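Local coordinates for macrophage migration inhibitory factor-like protein (Entamoeba histolytica, PDB 6CUQ), which belongs to the macrophage migration inhibitory factor family and is built as a three-subunit assembly of small alpha/beta chains, at residues 95-99 / 100-104; 107-111 / 112-116. All blocks are in the same frame, centred on the assembly; numbering follows the deposited sequence.

Overall arrangement
Strand 11-16, helix 22-40 and strand 48-53 make the first beta-alpha-beta unit, and strand 66-72, helix 80-95 and strand 102-108 the second; in each the two strands lie parallel and adjacent in the four-stranded sheet. Contact 1 closes the short loop that returns from helix 80-95 to strand 102-108. Contact 2 follows where that strand ends, closing a second tight turn that leads into strand 114-116. The two are in series, neither nested nor crossed, and their centres lie about 28 Å apart on opposite sides of the chain's centre. Both reach other subunits: contact 1 meets the second and contact 2 mainly the third, through antiparallel strand pairing that continues the sheet.

Contact 1 of 2, residues 95-99 / 100-104; sequences AGIEG and GNIYL
The carboxylate of Glu98 and the side-chain amide of Asn101 lie side by side, pointing the same way, with their planes 19° apart. They stand over a tight turn in the helix-to-strand connection of a beta-alpha-beta crossover. At Gly96, the first residue after helix 80-95, the backbone takes a positive phi, and the chain then winds through Gly99 and Gly100 in a short 3-10 turn before entering strand 102-108. The turn is closed by Asn101 N donating to Glu98 O at 3.0 Å, with an N-H...O angle of 158°. One residue on, a weak bond from Ile102 N to Gly99 O at 3.4 Å carries the winding to the start of the strand.

At the buried side of the turn, two isoleucines meet through their branches and cross at about a right angle. In Ile97, CG1 sits beside the backbone N (chi1 -54°), which leaves CG2 anti to it; this CG2 methyl meets CG1 of Ile102 at 3.6 Å and also touches CD1 of Ile102. Both residues are buried, and Ile102 also packs on Cys88 and Leu91 of helix 80-95 and on Ile68 of the neighbouring strand, so its side chain sits between helix and sheet. Further along, Tyr103 pairs with a strand of the second subunit and sets its ring edge-to-face with Trp114 of that subunit, while its hydroxyl bonds to Tyr46 O there. Back at the turn, the extended arm of Ile102 lies against a carbonyl already used by Asn101, with CG1 of Ile102 3.4 Å from Glu98 O.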
# COMPACT_ATOMS: atom_id res chain seq x y z
N ALA B 95 9.18 -11.22 -14.45
CA ALA B 95 9.67 -9.85 -14.54
C ALA B 95 11.18 -9.72 -14.37
O ALA B 95 11.69 -8.59 -14.39
CB ALA B 95 8.96 -8.96 -13.51
N GLY B 96 11.89 -10.82 -14.16
CA GLY B 96 13.33 -10.79 -14.03
C GLY B 96 13.85 -10.09 -12.79
O GLY B 96 15.00 -9.66 -12.78
N ILE B 97 13.03 -10.00 -11.75
CA ILE B 97 13.41 -9.34 -10.51
C ILE B 97 14.14 -10.34 -9.63
O ILE B 97 13.69 -11.48 -9.45
CB ILE B 97 12.18 -8.74 -9.81
CG1 ILE B 97 11.42 -7.82 -10.77
CG2 ILE B 97 12.59 -8.01 -8.56
CD1 ILE B 97 10.17 -7.19 -10.17
N GLU B 98 15.30 -9.93 -9.12
CA GLU B 98 16.10 -10.81 -8.29
C GLU B 98 15.46 -10.99 -6.91
O GLU B 98 14.71 -10.14 -6.43
CB GLU B 98 17.52 -10.28 -8.15
CG GLU B 98 18.34 -10.42 -9.44
CD GLU B 98 19.71 -9.76 -9.34
OE1 GLU B 98 20.00 -9.11 -8.32
OE2 GLU B 98 20.52 -9.93 -10.28
N GLY B 99 15.72 -12.15 -6.31
CA GLY B 99 15.22 -12.40 -4.97
C GLY B 99 15.74 -11.39 -3.96
O GLY B 99 15.02 -10.99 -3.05
N GLY B 100 16.99 -10.96 -4.12
CA GLY B 100 17.55 -9.94 -3.25
C GLY B 100 17.00 -8.54 -3.45
O GLY B 100 17.45 -7.62 -2.75
N ASN B 101 16.07 -8.34 -4.38
CA ASN B 101 15.46 -7.03 -4.60
C ASN B 101 13.94 -7.08 -4.41
O ASN B 101 13.20 -6.29 -5.00
CB ASN B 101 15.81 -6.51 -5.99
CG ASN B 101 17.29 -6.27 -6.16
OD1 ASN B 101 17.99 -5.94 -5.20
ND2 ASN B 101 17.78 -6.42 -7.38
N ILE B 102 13.46 -8.02 -3.60
CA ILE B 102 12.04 -8.16 -3.29
C ILE B 102 11.88 -8.21 -1.77
O ILE B 102 12.50 -9.05 -1.11
CB ILE B 102 11.43 -9.42 -3.92
CG1 ILE B 102 11.58 -9.38 -5.44
CG2 ILE B 102 9.99 -9.60 -3.46
CD1 ILE B 102 11.18 -10.64 -6.13
N TYR B 103 11.06 -7.32 -1.23
CA TYR B 103 10.65 -7.39 0.16
C TYR B 103 9.18 -7.79 0.25
O TYR B 103 8.36 -7.44 -0.61
CB TYR B 103 10.84 -6.06 0.89
CG TYR B 103 12.23 -5.81 1.41
CD1 TYR B 103 13.13 -6.85 1.60
CD2 TYR B 103 12.64 -4.53 1.73
CE1 TYR B 103 14.40 -6.61 2.08
CE2 TYR B 103 13.90 -4.28 2.20
CZ TYR B 103 14.78 -5.32 2.38
OH TYR B 103 16.05 -5.04 2.87
N LEU B 104 8.85 -8.54 1.29
CA LEU B 104 7.47 -8.93 1.55
C LEU B 104 7.10 -8.60 2.99
O LEU B 104 7.96 -8.58 3.88
CB LEU B 104 7.25 -10.41 1.30
CG LEU B 104 7.49 -10.92 -0.12
CD1 LEU B 104 8.92 -11.44 -0.28
CD2 LEU B 104 6.46 -12.00 -0.45

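Contact 2 of 2, residues 107-111 / 112-116; sequences TEMTG and NNWGY
A tight 3-10 turn at the end of strand 102-108 swings the chain into the short strand 114-116, which pairs with a strand of the third subunit in this trimer. Two backbone bonds wind it: Asn113 N donates to Thr110 O at 3.0 Å, and Trp114 N to Gly111 O, also at 3.0 Å.

On its outer side, the hydroxyl of Thr110 is turned between the backbone N and the carbonyl carbon (chi1 61°), and OG1 of Thr110 donates to OD1 of Asn112 in a 2.5 Å bond, only 20° from the plane of the amide carbonyl. Asn113 lies alongside the same threonine, pointing the same way, but its ND2, 3.0 Å from Thr110 OG1, is badly angled for a bond. OD1 of Asn113 accepts a hydrogen bond from Gln80 NE2 of the third subunit.

On the inner side, bent Met109 crosses the indole of Trp114 at about a right angle. CB of Met109 lies in the ring plane at the benzo edge, and Met109 CG is 3.8 Å from Trp114 CZ3. The methyl end curls back, bringing Met109 CE to 3.9 Å from Asn113 CB. Trp114 also packs on Asn105 of the third subunit. The turn thus divides by chemistry: a polar rim where a hydroxyl bonds an amide oxygen, and an apolar flank where methionine lies against the edge of a tryptophan at the subunit interface.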
# COMPACT_ATOMS: atom_id res chain seq x y z
N THR B 107 0.65 -9.67 7.29
CA THR B 107 -0.16 -8.98 8.28
C THR B 107 -1.48 -9.72 8.43
O THR B 107 -2.23 -9.88 7.47
CB THR B 107 -0.40 -7.52 7.86
OG1 THR B 107 0.87 -6.90 7.56
CG2 THR B 107 -1.07 -6.75 8.97
N GLU B 108 -1.75 -10.20 9.64
CA GLU B 108 -3.02 -10.83 9.96
C GLU B 108 -3.97 -9.79 10.55
O GLU B 108 -3.62 -9.10 11.52
CB GLU B 108 -2.82 -11.99 10.93
CG GLU B 108 -2.03 -13.16 10.36
CD GLU B 108 -2.02 -14.38 11.29
OE1 GLU B 108 -2.42 -14.24 12.46
OE2 GLU B 108 -1.62 -15.48 10.84
N MET B 109 -5.18 -9.71 10.00
CA MET B 109 -6.17 -8.72 10.40
C MET B 109 -7.33 -9.40 11.12
O MET B 109 -7.71 -10.52 10.78
CB MET B 109 -6.71 -7.96 9.19
CG MET B 109 -5.65 -7.42 8.23
SD MET B 109 -4.93 -5.89 8.83
CE MET B 109 -6.39 -4.90 9.13
N THR B 110 -7.85 -8.73 12.14
CA THR B 110 -9.08 -9.19 12.77
C THR B 110 -10.25 -8.93 11.84
O THR B 110 -10.21 -8.01 11.01
CB THR B 110 -9.30 -8.51 14.12
OG1 THR B 110 -9.42 -7.09 13.93
CG2 THR B 110 -8.13 -8.77 15.05
N GLY B 111 -11.28 -9.76 11.96
CA GLY B 111 -12.42 -9.70 11.05
C GLY B 111 -13.13 -8.36 11.04
O GLY B 111 -13.60 -7.91 9.99
N ASN B 112 -13.28 -7.74 12.22
CA ASN B 112 -13.94 -6.43 12.31
C ASN B 112 -13.20 -5.35 11.51
O ASN B 112 -13.80 -4.32 11.18
CB ASN B 112 -14.12 -5.98 13.77
CG ASN B 112 -12.81 -5.86 14.54
OD1 ASN B 112 -11.87 -6.63 14.32
ND2 ASN B 112 -12.74 -4.89 15.44
N ASN B 113 -11.90 -5.52 11.27
CA ASN B 113 -11.15 -4.62 10.40
C ASN B 113 -11.02 -5.15 8.97
O ASN B 113 -10.04 -4.81 8.29
CB ASN B 113 -9.76 -4.34 10.97
CG ASN B 113 -9.81 -3.80 12.36
OD1 ASN B 113 -10.66 -2.99 12.69
ND2 ASN B 113 -8.90 -4.27 13.21
N TRP B 114 -11.99 -5.93 8.50
CA TRP B 114 -11.97 -6.43 7.13
C TRP B 114 -13.32 -6.17 6.47
O TRP B 114 -14.34 -6.70 6.92
CB TRP B 114 -11.63 -7.92 7.06
CG TRP B 114 -11.20 -8.32 5.68
CD1 TRP B 114 -12.00 -8.49 4.57
CD2 TRP B 114 -9.86 -8.56 5.24
NE1 TRP B 114 -11.22 -8.82 3.48
CE2 TRP B 114 -9.91 -8.88 3.87
CE3 TRP B 114 -8.61 -8.53 5.89
CZ2 TRP B 114 -8.76 -9.17 3.13
CZ3 TRP B 114 -7.47 -8.83 5.15
CH2 TRP B 114 -7.55 -9.14 3.78
N GLY B 115 -13.32 -5.36 5.41
CA GLY B 115 -14.54 -4.99 4.70
C GLY B 115 -14.70 -5.75 3.40
O GLY B 115 -13.72 -6.07 2.72
N TYR B 116 -15.95 -6.05 3.05
CA TYR B 116 -16.21 -6.79 1.81
C TYR B 116 -17.68 -6.71 1.43
O TYR B 116 -18.55 -7.10 2.21
CB TYR B 116 -15.78 -8.25 1.98
CG TYR B 116 -16.15 -9.17 0.83
CD1 TYR B 116 -15.47 -9.10 -0.38
CD2 TYR B 116 -17.19 -10.10 0.96
CE1 TYR B 116 -15.80 -9.94 -1.43
CE2 TYR B 116 -17.53 -10.94 -0.10
CZ TYR B 116 -16.84 -10.85 -1.29
OH TYR B 116 -17.15 -11.68 -2.36